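Local coordinates for trwC protein (Escherichia coli, PDB 1OMH) that recognises and processes the origin-of-transfer DNA of a conjugative plasmid, the part described being its N-terminal relaxase domain, at residues T189-L192 and G193-N197; L180-D183 and E184-A188; L200-E203 and L204-G208; H110-A113 and V114-L118. All coordinates share one frame; numbering follows the deposited sequence.

Contact 1: T189-L192 and G193-N197; sequences TRYL and GAVYN. With nucleotides of chain A.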
loop_
_atom_site.group_PDB
_atom_site.type_symbol
_atom_site.label_atom_id
_atom_site.label_comp_id
_atom_site.label_asym_id
_atom_site.label_seq_id
_atom_site.Cartn_x
_atom_site.Cartn_y
_atom_site.Cartn_z
ATOM N N THR B 189 7.303 -8.551 -4.521
ATOM C CA THR B 189 6.107 -8.140 -3.775
ATOM C C THR B 189 5.720 -9.130 -2.678
ATOM O O THR B 189 5.431 -8.734 -1.544
ATOM C CB THR B 189 4.892 -7.964 -4.710
ATOM O OG1 THR B 189 5.172 -6.937 -5.666
ATOM C CG2 THR B 189 3.651 -7.576 -3.906
ATOM N N ARG B 190 5.699 -10.414 -3.016
ATOM C CA ARG B 190 5.359 -11.440 -2.038
ATOM C C ARG B 190 6.342 -11.374 -0.875
ATOM O O ARG B 190 5.941 -11.389 0.288
ATOM C CB ARG B 190 5.417 -12.828 -2.685
ATOM C CG ARG B 190 5.562 -13.975 -1.700
ATOM C CD ARG B 190 4.231 -14.437 -1.175
ATOM N NE ARG B 190 3.460 -15.119 -2.209
ATOM C CZ ARG B 190 2.333 -15.785 -1.980
ATOM N NH1 ARG B 190 1.845 -15.861 -0.748
ATOM N NH2 ARG B 190 1.691 -16.370 -2.981
ATOM N N TYR B 191 7.632 -11.297 -1.194
ATOM C CA TYR B 191 8.667 -11.233 -0.166
ATOM C C TYR B 191 8.556 -9.984 0.701
ATOM O O TYR B 191 8.729 -10.052 1.916
ATOM C CB TYR B 191 10.061 -11.265 -0.796
ATOM C CG TYR B 191 11.177 -11.102 0.220
ATOM C CD1 TYR B 191 11.606 -12.179 0.990
ATOM C CD2 TYR B 191 11.785 -9.862 0.424
ATOM C CE1 TYR B 191 12.616 -12.024 1.944
ATOM C CE2 TYR B 191 12.789 -9.698 1.369
ATOM C CZ TYR B 191 13.200 -10.780 2.125
ATOM O OH TYR B 191 14.189 -10.614 3.068
ATOM N N LEU B 192 8.294 -8.837 0.079
ATOM C CA LEU B 192 8.179 -7.598 0.836
ATOM C C LEU B 192 6.929 -7.609 1.713
ATOM O O LEU B 192 6.911 -6.997 2.781
ATOM C CB LEU B 192 8.180 -6.395 -0.113
ATOM C CG LEU B 192 9.519 -6.198 -0.840
ATOM C CD1 LEU B 192 9.368 -5.158 -1.936
ATOM C CD2 LEU B 192 10.599 -5.785 0.158
ATOM N N GLY B 193 5.892 -8.312 1.265
ATOM C CA GLY B 193 4.682 -8.407 2.066
ATOM C C GLY B 193 4.987 -9.200 3.328
ATOM O O GLY B 193 4.440 -8.938 4.405
ATOM N N ALA B 194 5.885 -10.173 3.195
ATOM C CA ALA B 194 6.273 -11.015 4.322
ATOM C C ALA B 194 7.107 -10.196 5.300
ATOM O O ALA B 194 7.045 -10.406 6.511
ATOM C CB ALA B 194 7.057 -12.228 3.827
ATOM N N VAL B 195 7.883 -9.257 4.768
ATOM C CA VAL B 195 8.701 -8.382 5.603
ATOM C C VAL B 195 7.799 -7.435 6.404
ATOM O O VAL B 195 8.050 -7.169 7.585
ATOM C CB VAL B 195 9.666 -7.530 4.750
ATOM C CG1 VAL B 195 10.443 -6.577 5.643
ATOM C CG2 VAL B 195 10.622 -8.442 3.971
ATOM N N TYR B 196 6.758 -6.911 5.756
ATOM C CA TYR B 196 5.821 -6.012 6.436
ATOM C C TYR B 196 5.146 -6.799 7.556
ATOM O O TYR B 196 5.033 -6.335 8.689
ATOM C CB TYR B 196 4.761 -5.500 5.455
ATOM C CG TYR B 196 3.545 -4.882 6.122
ATOM C CD1 TYR B 196 3.581 -3.582 6.634
ATOM C CD2 TYR B 196 2.367 -5.607 6.252
ATOM C CE1 TYR B 196 2.453 -3.020 7.269
ATOM C CE2 TYR B 196 1.247 -5.068 6.879
ATOM C CZ TYR B 196 1.295 -3.777 7.387
ATOM O OH TYR B 196 0.184 -3.266 8.022
ATOM N N ASN B 197 4.705 -8.002 7.221
ATOM C CA ASN B 197 4.039 -8.887 8.170
ATOM C C ASN B 197 4.915 -9.134 9.404
ATOM O O ASN B 197 4.457 -9.008 10.543
ATOM C CB ASN B 197 3.725 -10.220 7.488
ATOM C CG ASN B 197 2.482 -10.883 8.040
ATOM O OD1 ASN B 197 2.373 -12.109 8.049
ATOM N ND2 ASN B 197 1.525 -10.076 8.487
ATOM P P DT A 20 2.198 -11.084 -5.884
ATOM O OP1 DT A 20 1.636 -9.921 -5.154
ATOM O OP2 DT A 20 3.196 -11.952 -5.228
ATOM O "O5'" DT A 20 1.007 -11.965 -6.476
ATOM C "C5'" DT A 20 -0.342 -11.475 -6.566
ATOM C "C4'" DT A 20 -1.236 -12.583 -7.071
ATOM O "O4'" DT A 20 -0.603 -13.128 -8.245
ATOM C "C3'" DT A 20 -1.361 -13.753 -6.080
ATOM O "O3'" DT A 20 -2.763 -13.929 -5.808
ATOM C "C2'" DT A 20 -1.381 -14.982 -6.974
ATOM C "C1'" DT A 20 -0.874 -14.505 -8.308
ATOM N N1 DT A 20 0.193 -15.208 -9.021
ATOM C C2 DT A 20 -0.255 -16.088 -9.974
ATOM O O2 DT A 20 -1.442 -16.281 -10.191
ATOM N N3 DT A 20 0.730 -16.729 -10.674
ATOM C C4 DT A 20 2.094 -16.577 -10.528
ATOM O O4 DT A 20 2.850 -17.216 -11.253
ATOM C C5 DT A 20 2.506 -15.637 -9.498
ATOM C C7 DT A 20 3.968 -15.405 -9.264
ATOM C C6 DT A 20 1.543 -15.010 -8.796
ATOM P P DT A 21 -3.519 -13.117 -4.649
ATOM O OP1 DT A 21 -4.932 -13.520 -4.877
ATOM O OP2 DT A 21 -3.159 -11.688 -4.682
ATOM O "O5'" DT A 21 -3.016 -13.770 -3.285
ATOM C "C5'" DT A 21 -3.284 -15.143 -2.982
ATOM C "C4'" DT A 21 -3.117 -15.410 -1.500
ATOM O "O4'" DT A 21 -1.812 -14.937 -1.078
ATOM C "C3'" DT A 21 -4.130 -14.683 -0.605
ATOM O "O3'" DT A 21 -5.052 -15.674 -0.111
ATOM C "C2'" DT A 21 -3.337 -14.415 0.663
ATOM C "C1'" DT A 21 -1.872 -14.475 0.260
ATOM N N1 DT A 21 -1.046 -13.247 0.420
ATOM C C2 DT A 21 -0.967 -12.694 1.691
ATOM O O2 DT A 21 -1.557 -13.142 2.659
ATOM N N3 DT A 21 -0.164 -11.585 1.786
ATOM C C4 DT A 21 0.552 -10.978 0.773
ATOM O O4 DT A 21 1.239 -9.982 1.023
ATOM C C5 DT A 21 0.422 -11.599 -0.533
ATOM C C7 DT A 21 1.162 -11.012 -1.694
ATOM C C6 DT A 21 -0.364 -12.684 -0.644
#
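Y191 and V195 pack against each other one turn apart at the start of helix 189-206, a local contact along a single helix with another flank turned to the bound DNA. V195 lays its CG2 methyl over one face of the Y191 ring in a CH-pi contact, 4.1 Å from CG2 to the ring centroid, and comes nearest at CE2 of Y191, 3.6 Å from CG2. With CG anti to the backbone N (chi1 176°), the tyrosine lies over the following turn, and Q120 of helix 104-122 touches both side chains. The backbone underneath is regular helix: G193 N donates to T189 O at 2.9 Å and Y196 N to L192 O at 3.0 Å.

Toward the DNA, R190 bends at chi2 and chi3, and one face of its guanidinium comes over C6 of DT21 of chain A. T189 sets CG2 3.3 Å from OP1 of DT20 of chain A, while its OG1 bonds to V186 O and H4. G193 lets the DT21 base come close to the helix, its CA 3.9 Å from O4, where any CB would clash. The arrangement is an i to i+4 aromatic-aliphatic pair on a DNA-facing helix of the relaxase domain.

Contact 2: L180-D183 and E184-A188; sequences LKND and EIVKA. With nucleotides of chain A.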
loop_
_atom_site.group_PDB
_atom_site.type_symbol
_atom_site.label_atom_id
_atom_site.label_comp_id
_atom_site.label_asym_id
_atom_site.label_seq_id
_atom_site.Cartn_x
_atom_site.Cartn_y
_atom_site.Cartn_z
ATOM N N LEU B 180 12.747 4.177 -13.242
ATOM C CA LEU B 180 13.114 3.037 -12.415
ATOM C C LEU B 180 12.865 1.718 -13.146
ATOM O O LEU B 180 11.845 1.557 -13.818
ATOM C CB LEU B 180 12.293 3.065 -11.119
ATOM C CG LEU B 180 12.362 1.877 -10.158
ATOM C CD1 LEU B 180 13.644 1.946 -9.330
ATOM C CD2 LEU B 180 11.135 1.902 -9.237
ATOM N N LYS B 181 13.817 0.792 -13.066
ATOM C CA LYS B 181 13.582 -0.524 -13.648
ATOM C C LYS B 181 12.985 -1.198 -12.413
ATOM O O LYS B 181 13.714 -1.580 -11.503
ATOM C CB LYS B 181 14.883 -1.216 -14.055
ATOM C CG LYS B 181 14.648 -2.624 -14.613
ATOM C CD LYS B 181 15.894 -3.231 -15.230
ATOM C CE LYS B 181 15.571 -4.592 -15.831
ATOM N NZ LYS B 181 14.416 -4.512 -16.774
ATOM N N ASN B 182 11.658 -1.304 -12.378
ATOM C CA ASN B 182 10.941 -1.849 -11.221
ATOM C C ASN B 182 10.962 -3.357 -11.020
ATOM O O ASN B 182 10.451 -3.859 -10.014
ATOM C CB ASN B 182 9.474 -1.386 -11.253
ATOM C CG ASN B 182 8.685 -1.997 -12.407
ATOM O OD1 ASN B 182 8.952 -3.124 -12.834
ATOM N ND2 ASN B 182 7.692 -1.261 -12.902
ATOM N N ASP B 183 11.548 -4.075 -11.971
ATOM C CA ASP B 183 11.610 -5.531 -11.927
ATOM C C ASP B 183 11.829 -6.132 -10.552
ATOM O O ASP B 183 10.981 -6.876 -10.049
ATOM C CB ASP B 183 12.705 -6.031 -12.871
ATOM C CG ASP B 183 12.377 -5.768 -14.320
ATOM O OD1 ASP B 183 11.662 -4.774 -14.599
ATOM O OD2 ASP B 183 12.841 -6.540 -15.181
ATOM N N GLU B 184 12.967 -5.817 -9.945
ATOM C CA GLU B 184 13.305 -6.368 -8.639
ATOM C C GLU B 184 12.256 -6.099 -7.568
ATOM O O GLU B 184 11.972 -6.965 -6.747
ATOM C CB GLU B 184 14.662 -5.834 -8.173
ATOM C CG GLU B 184 15.864 -6.463 -8.867
ATOM C CD GLU B 184 16.036 -7.936 -8.527
ATOM O OE1 GLU B 184 15.564 -8.795 -9.299
ATOM O OE2 GLU B 184 16.643 -8.236 -7.477
ATOM N N ILE B 185 11.682 -4.902 -7.569
ATOM C CA ILE B 185 10.667 -4.578 -6.573
ATOM C C ILE B 185 9.355 -5.316 -6.847
ATOM O O ILE B 185 8.836 -6.011 -5.974
ATOM C CB ILE B 185 10.419 -3.057 -6.516
ATOM C CG1 ILE B 185 11.703 -2.359 -6.055
ATOM C CG2 ILE B 185 9.254 -2.736 -5.546
ATOM C CD1 ILE B 185 11.666 -0.853 -6.144
ATOM N N VAL B 186 8.831 -5.184 -8.061
ATOM C CA VAL B 186 7.576 -5.845 -8.424
ATOM C C VAL B 186 7.614 -7.351 -8.149
ATOM O O VAL B 186 6.731 -7.892 -7.481
ATOM C CB VAL B 186 7.236 -5.620 -9.920
ATOM C CG1 VAL B 186 6.002 -6.434 -10.315
ATOM C CG2 VAL B 186 6.992 -4.150 -10.175
ATOM N N LYS B 187 8.639 -8.025 -8.664
ATOM C CA LYS B 187 8.778 -9.467 -8.475
ATOM C C LYS B 187 9.017 -9.878 -7.028
ATOM O O LYS B 187 8.857 -11.042 -6.671
ATOM C CB LYS B 187 9.908 -10.000 -9.364
ATOM C CG LYS B 187 9.572 -9.912 -10.849
ATOM C CD LYS B 187 10.710 -10.412 -11.737
ATOM C CE LYS B 187 10.268 -10.489 -13.200
ATOM N NZ LYS B 187 11.385 -10.874 -14.113
ATOM N N ALA B 188 9.397 -8.917 -6.195
ATOM C CA ALA B 188 9.647 -9.188 -4.782
ATOM C C ALA B 188 8.458 -8.783 -3.906
ATOM O O ALA B 188 8.587 -8.681 -2.688
ATOM C CB ALA B 188 10.902 -8.446 -4.331
ATOM P P DT A 18 3.584 -11.394 -17.530
ATOM O OP1 DT A 18 3.876 -12.834 -17.742
ATOM O OP2 DT A 18 2.180 -10.950 -17.336
ATOM O "O5'" DT A 18 4.468 -10.845 -16.310
ATOM C "C5'" DT A 18 5.730 -11.445 -15.974
ATOM C "C4'" DT A 18 6.430 -10.686 -14.863
ATOM O "O4'" DT A 18 6.556 -9.278 -15.199
ATOM C "C3'" DT A 18 5.674 -10.730 -13.523
ATOM O "O3'" DT A 18 6.539 -11.479 -12.642
ATOM C "C2'" DT A 18 5.970 -9.381 -12.883
ATOM C "C1'" DT A 18 6.558 -8.551 -13.994
ATOM N N1 DT A 18 6.278 -7.121 -14.194
ATOM C C2 DT A 18 7.300 -6.277 -13.807
ATOM O O2 DT A 18 8.372 -6.676 -13.377
ATOM N N3 DT A 18 7.028 -4.946 -13.942
ATOM C C4 DT A 18 5.871 -4.376 -14.424
ATOM O O4 DT A 18 5.780 -3.149 -14.482
ATOM C C5 DT A 18 4.841 -5.313 -14.832
ATOM C C7 DT A 18 3.550 -4.778 -15.376
ATOM C C6 DT A 18 5.092 -6.627 -14.702
ATOM P P DG A 17 2.622 -6.080 -21.795
ATOM O OP1 DG A 17 1.968 -6.878 -22.861
ATOM O OP2 DG A 17 1.803 -5.185 -20.946
ATOM O "O5'" DG A 17 3.401 -7.087 -20.835
ATOM C "C5'" DG A 17 3.935 -8.321 -21.324
ATOM C "C4'" DG A 17 4.863 -8.920 -20.292
ATOM O "O4'" DG A 17 5.871 -7.937 -19.985
ATOM C "C3'" DG A 17 4.183 -9.240 -18.958
ATOM O "O3'" DG A 17 4.160 -10.673 -18.854
ATOM C "C2'" DG A 17 5.259 -8.935 -17.932
ATOM C "C1'" DG A 17 6.231 -8.037 -18.629
ATOM N N9 DG A 17 6.484 -6.713 -18.087
ATOM C C8 DG A 17 5.720 -5.570 -18.129
ATOM N N7 DG A 17 6.335 -4.535 -17.618
ATOM C C5 DG A 17 7.556 -5.044 -17.194
ATOM C C6 DG A 17 8.660 -4.411 -16.566
ATOM O O6 DG A 17 8.792 -3.219 -16.246
ATOM N N1 DG A 17 9.690 -5.321 -16.313
ATOM C C2 DG A 17 9.659 -6.661 -16.624
ATOM N N2 DG A 17 10.736 -7.390 -16.307
ATOM N N3 DG A 17 8.642 -7.250 -17.205
ATOM C C4 DG A 17 7.639 -6.389 -17.460
ATOM O "O5'" DG A 1 8.201 -7.518 -21.210
ATOM C "C5'" DG A 1 9.466 -7.576 -20.563
ATOM C "C4'" DG A 1 10.649 -7.610 -21.503
ATOM O "O4'" DG A 1 11.781 -7.067 -20.793
ATOM C "C3'" DG A 1 11.072 -9.016 -21.953
ATOM O "O3'" DG A 1 10.810 -9.121 -23.362
ATOM C "C2'" DG A 1 12.577 -8.898 -22.070
ATOM C "C1'" DG A 1 12.954 -7.706 -21.234
ATOM N N9 DG A 1 13.880 -7.903 -20.129
ATOM C C8 DG A 1 13.724 -7.619 -18.792
ATOM N N7 DG A 1 14.818 -7.818 -18.102
ATOM C C5 DG A 1 15.732 -8.283 -19.040
ATOM C C6 DG A 1 17.091 -8.665 -18.899
ATOM O O6 DG A 1 17.793 -8.659 -17.887
ATOM N N1 DG A 1 17.630 -9.086 -20.110
ATOM C C2 DG A 1 16.954 -9.130 -21.304
ATOM N N2 DG A 1 17.641 -9.560 -22.369
ATOM N N3 DG A 1 15.696 -8.776 -21.446
ATOM C C4 DG A 1 15.155 -8.364 -20.283
HETATM O O HOH W 1 13.516 -2.692 -8.873
HETATM O O HOH W 2 14.808 -4.165 -11.293
#
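OD2 of D183, the residue that opens helix 183-187, is gripped by two donors. N2 of DG17 of chain A bonds to it at a modelled 2.5 Å, short for such a pair, and NZ of K181 forms a salt bridge at 3.0 Å, coming from above the carboxylate at 58° out of its plane. The other oxygen, OD1, accepts from N1 of the same guanine at 2.7 Å, so the carboxylate takes N-H groups from both nitrogens of the guanine's Watson-Crick edge. The lysine bond from above is likely to keep negative charge on the group.

N182 reads the next base in a similar way. OD1 accepts from N3 of DT18 of chain A at 2.9 Å and ND2 donates to O4 of the same thymine at 3.1 Å, a pair of hydrogen bonds that fixes which end of the amide is oxygen. With CG between the backbone N and the carbonyl carbon (chi1 68°), the amide faces the thymine and its CG rests 3.5 Å from CG2 of V186. The other methyl of V186, CG1, lies against C2 of the thymine.

The first turn is closed by V186 N, which donates to N182 O at 2.9 Å and 168°, and K187 N to D183 O follows. Ahead of these bonds, a water accepts from E184 N at 2.8 Å and links it to K181 O.

L180 and I185 cross at about a right angle through their methyls. I185 and V186 pack on L84 of strand 81-89, and the backbone of K181 bonds to that of Q126 in strand 126-131.

Contact 3: L200-E203 and L204-G208; sequences LAHE and LQKLG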
loop_
_atom_site.group_PDB
_atom_site.type_symbol
_atom_site.label_atom_id
_atom_site.label_comp_id
_atom_site.label_asym_id
_atom_site.label_seq_id
_atom_site.Cartn_x
_atom_site.Cartn_y
_atom_site.Cartn_z
ATOM N N LEU B 200 5.514 -5.861 11.489
ATOM C CA LEU B 200 4.279 -5.476 12.175
ATOM C C LEU B 200 4.064 -6.357 13.406
ATOM O O LEU B 200 3.833 -5.860 14.509
ATOM C CB LEU B 200 3.071 -5.617 11.239
ATOM C CG LEU B 200 1.719 -5.308 11.892
ATOM C CD1 LEU B 200 1.712 -3.876 12.387
ATOM C CD2 LEU B 200 0.584 -5.540 10.883
ATOM N N ALA B 201 4.149 -7.666 13.200
ATOM C CA ALA B 201 3.974 -8.630 14.274
ATOM C C ALA B 201 4.957 -8.345 15.409
ATOM O O ALA B 201 4.591 -8.385 16.584
ATOM C CB ALA B 201 4.173 -10.041 13.744
ATOM N N HIS B 202 6.200 -8.045 15.052
ATOM C CA HIS B 202 7.222 -7.753 16.050
ATOM C C HIS B 202 6.828 -6.519 16.853
ATOM O O HIS B 202 6.898 -6.515 18.080
ATOM C CB HIS B 202 8.574 -7.520 15.369
ATOM C CG HIS B 202 9.685 -7.206 16.322
ATOM N ND1 HIS B 202 10.122 -8.100 17.278
ATOM C CD2 HIS B 202 10.446 -6.098 16.469
ATOM C CE1 HIS B 202 11.104 -7.555 17.971
ATOM N NE2 HIS B 202 11.322 -6.339 17.501
ATOM N N GLU B 203 6.412 -5.471 16.152
ATOM C CA GLU B 203 6.006 -4.230 16.801
ATOM C C GLU B 203 4.781 -4.424 17.686
ATOM O O GLU B 203 4.688 -3.834 18.768
ATOM C CB GLU B 203 5.710 -3.158 15.752
ATOM C CG GLU B 203 6.933 -2.654 15.027
ATOM C CD GLU B 203 7.947 -2.049 15.975
ATOM O OE1 GLU B 203 7.548 -1.221 16.822
ATOM O OE2 GLU B 203 9.141 -2.396 15.871
ATOM N N LEU B 204 3.840 -5.239 17.219
ATOM C CA LEU B 204 2.616 -5.512 17.967
ATOM C C LEU B 204 2.906 -6.302 19.234
ATOM O O LEU B 204 2.301 -6.065 20.282
ATOM C CB LEU B 204 1.621 -6.285 17.097
ATOM C CG LEU B 204 1.036 -5.480 15.936
ATOM C CD1 LEU B 204 0.160 -6.369 15.073
ATOM C CD2 LEU B 204 0.235 -4.309 16.496
ATOM N N GLN B 205 3.829 -7.249 19.138
ATOM C CA GLN B 205 4.178 -8.044 20.301
ATOM C C GLN B 205 4.856 -7.178 21.354
ATOM O O GLN B 205 4.714 -7.427 22.543
ATOM C CB GLN B 205 5.061 -9.216 19.885
ATOM C CG GLN B 205 4.235 -10.321 19.270
ATOM C CD GLN B 205 5.064 -11.416 18.655
ATOM O OE1 GLN B 205 4.561 -12.510 18.392
ATOM N NE2 GLN B 205 6.336 -11.127 18.403
ATOM N N LYS B 206 5.566 -6.142 20.915
ATOM C CA LYS B 206 6.226 -5.238 21.848
ATOM C C LYS B 206 5.186 -4.465 22.648
ATOM O O LYS B 206 5.479 -3.944 23.723
ATOM C CB LYS B 206 7.122 -4.245 21.103
ATOM C CG LYS B 206 8.595 -4.587 21.141
ATOM C CD LYS B 206 9.459 -3.400 20.724
ATOM C CE LYS B 206 9.292 -3.055 19.255
ATOM N NZ LYS B 206 10.265 -2.006 18.830
ATOM N N LEU B 207 3.969 -4.388 22.115
ATOM C CA LEU B 207 2.883 -3.671 22.779
ATOM C C LEU B 207 2.106 -4.594 23.704
ATOM O O LEU B 207 1.183 -4.165 24.395
ATOM C CB LEU B 207 1.938 -3.058 21.734
ATOM C CG LEU B 207 2.576 -2.052 20.766
ATOM C CD1 LEU B 207 1.520 -1.543 19.795
ATOM C CD2 LEU B 207 3.183 -0.887 21.542
ATOM N N GLY B 208 2.469 -5.870 23.709
ATOM C CA GLY B 208 1.792 -6.807 24.581
ATOM C C GLY B 208 0.609 -7.555 23.996
ATOM O O GLY B 208 -0.237 -8.048 24.747
#
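E203 reaches along the helix to K206 from a backbone position near the end of helix 189-206. Its CB lies 3.2 Å from L204 N, and CG stands anti to the carbonyl carbon (chi1 -70°). A bend at chi2 then brings the carboxylate alongside the lysine, the two side chains pointing the same way. CD meets CE of K206 at 3.7 Å. At the tip, OE2 forms a salt bridge with NZ of K206 at 3.2 Å, the ammonium arriving on the syn side, 27° out of the carboxylate plane; OE1 lies 3.5 Å from the same nitrogen. The buried carboxylate has further partners on helix 104-122, with R116 on OE2 and R112 on OE1, so three basic groups converge on one carboxylate. With a glutamine in place of E203, K206 and the two arginines would probably lose the negative charge that draws them together.

Just after this lysine the helix ends in a Schellman motif. G208 leaves helical angles with a positive phi of 93°, where a side chain would collide with the carbonyl oxygen of L207, and its N donates to Q205 O at 3.0 Å. L207, just before it, turns CG against E203 O at 3.4 Å and packs on E105 and I106 of helix 104-122.

On another flank, L200 and L204 cross with CG of the first 3.7 Å from CD1 of the second, and L204 N donates to L200 O. Both leucines touch F219 of strand 219-221, part of the small hairpin that covers this side.

Contact 4: H110-A113 and V114-L118; sequences HDRA and VARTL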
loop_
_atom_site.group_PDB
_atom_site.type_symbol
_atom_site.label_atom_id
_atom_site.label_comp_id
_atom_site.label_asym_id
_atom_site.label_seq_id
_atom_site.Cartn_x
_atom_site.Cartn_y
_atom_site.Cartn_z
ATOM N N HIS B 110 2.302 0.144 12.525
ATOM C CA HIS B 110 2.044 -0.022 11.098
ATOM C C HIS B 110 3.004 0.854 10.293
ATOM O O HIS B 110 3.647 0.382 9.357
ATOM C CB HIS B 110 0.592 0.372 10.783
ATOM C CG HIS B 110 0.320 0.580 9.325
ATOM N ND1 HIS B 110 0.083 -0.459 8.451
ATOM C CD2 HIS B 110 0.266 1.712 8.587
ATOM C CE1 HIS B 110 -0.106 0.026 7.234
ATOM N NE2 HIS B 110 -0.000 1.341 7.291
ATOM N N ASP B 111 3.100 2.131 10.660
ATOM C CA ASP B 111 3.984 3.055 9.961
ATOM C C ASP B 111 5.427 2.555 9.939
ATOM O O ASP B 111 6.108 2.657 8.920
ATOM C CB ASP B 111 3.941 4.447 10.600
ATOM C CG ASP B 111 2.597 5.130 10.429
ATOM O OD1 ASP B 111 1.787 4.664 9.602
ATOM O OD2 ASP B 111 2.354 6.148 11.111
ATOM N N ARG B 112 5.895 2.019 11.061
ATOM C CA ARG B 112 7.264 1.507 11.131
ATOM C C ARG B 112 7.443 0.302 10.214
ATOM O O ARG B 112 8.420 0.225 9.474
ATOM C CB ARG B 112 7.617 1.113 12.565
ATOM C CG ARG B 112 7.814 2.287 13.508
ATOM C CD ARG B 112 7.999 1.805 14.941
ATOM N NE ARG B 112 8.325 2.893 15.859
ATOM C CZ ARG B 112 8.363 2.765 17.181
ATOM N NH1 ARG B 112 8.089 1.595 17.742
ATOM N NH2 ARG B 112 8.677 3.802 17.944
ATOM N N ALA B 113 6.499 -0.633 10.261
ATOM C CA ALA B 113 6.591 -1.817 9.419
ATOM C C ALA B 113 6.642 -1.404 7.950
ATOM O O ALA B 113 7.375 -2.000 7.161
ATOM C CB ALA B 113 5.414 -2.750 9.676
ATOM N N VAL B 114 5.875 -0.376 7.593
ATOM C CA VAL B 114 5.862 0.128 6.221
ATOM C C VAL B 114 7.220 0.749 5.876
ATOM O O VAL B 114 7.781 0.474 4.825
ATOM C CB VAL B 114 4.763 1.205 6.018
ATOM C CG1 VAL B 114 4.920 1.858 4.660
ATOM C CG2 VAL B 114 3.370 0.569 6.129
ATOM N N ALA B 115 7.745 1.584 6.769
ATOM C CA ALA B 115 9.029 2.241 6.533
ATOM C C ALA B 115 10.175 1.241 6.374
ATOM O O ALA B 115 11.015 1.386 5.489
ATOM C CB ALA B 115 9.336 3.216 7.671
ATOM N N ARG B 116 10.206 0.226 7.229
ATOM C CA ARG B 116 11.259 -0.780 7.162
ATOM C C ARG B 116 11.168 -1.617 5.891
ATOM O O ARG B 116 12.188 -1.987 5.302
ATOM C CB ARG B 116 11.199 -1.676 8.398
ATOM C CG ARG B 116 11.597 -0.953 9.676
ATOM C CD ARG B 116 11.271 -1.781 10.903
ATOM N NE ARG B 116 11.543 -1.055 12.142
ATOM C CZ ARG B 116 11.139 -1.452 13.344
ATOM N NH1 ARG B 116 10.440 -2.574 13.473
ATOM N NH2 ARG B 116 11.434 -0.729 14.415
ATOM N N THR B 117 9.949 -1.912 5.454
ATOM C CA THR B 117 9.780 -2.702 4.245
ATOM C C THR B 117 10.237 -1.885 3.041
ATOM O O THR B 117 10.887 -2.409 2.135
ATOM C CB THR B 117 8.314 -3.125 4.055
ATOM O OG1 THR B 117 7.868 -3.815 5.228
ATOM C CG2 THR B 117 8.171 -4.049 2.852
ATOM N N LEU B 118 9.911 -0.594 3.038
ATOM C CA LEU B 118 10.295 0.268 1.932
ATOM C C LEU B 118 11.811 0.424 1.841
ATOM O O LEU B 118 12.349 0.696 0.767
ATOM C CB LEU B 118 9.617 1.638 2.064
ATOM C CG LEU B 118 8.102 1.625 1.821
ATOM C CD1 LEU B 118 7.517 2.987 2.123
ATOM C CD2 LEU B 118 7.816 1.226 0.375
#
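H110 and V114 lie one turn apart on helix 104-122, and the valine meets the imidazole over its face. CG2 of V114 stands above the ring, offset toward the rim, 3.9 Å from the centroid and closest to NE2 at 3.6 Å, which makes a CH-pi contact. The ring is placed there by CG anti to the backbone N (chi1 165°), and its rotation is fixed at both nitrogens: ND1 bonds to Y196 OH and NE2 to T162 OG1.

R112 and R116 stand on another flank. The R116 chain runs extended from CG to NE and sets one face of its guanidinium over CB of R112, with NH2 of R116 4.3 Å from CD of R112. Both reach the carboxylate of E203, and R116 has E199 as a further partner.

T117 turns back onto the preceding turn. Its OG1 lies beside its own backbone N (chi1 -55°) and donates to A113 O at 2.7 Å, while T117 N donates to the same oxygen at 3.1 Å; the two donors arrive from opposite faces of the carbonyl plane. A valine replacing T117 would lose the hydroxyl bond, and A113 O would probably be left with the backbone N-H alone of these two donors.

V114, T117 and L118 press on F88 of strand 81-89, so this helix packs against the central antiparallel sheet. H110 lies about 5 Å by side chain from H161, which binds zinc or copper in other structures of this protein, placing the arrangement beside the relaxase metal site, here empty.

Overall arrangement
Following the chain from the N terminus, the first contact met is contact 4, on helix 104-122. The chain then runs through the hairpin 126-139 and strands 145-152 and 158-167 before reaching contact 2, contact 1 and contact 3 in turn. All four are local and lie in series: none closes a long loop, and none nests in or crosses another. Contact 2 leads directly into contact 1, the two touching through L192 and I185 as helix 183-187 gives way to helix 189-206. Contacts 1 and 3 share that second helix, their centres about 17 Å apart. Contact 4 touches both from the neighbouring helix, so two helices are joined near the metal-site histidines, while contacts 1 and 2 meet the DNA.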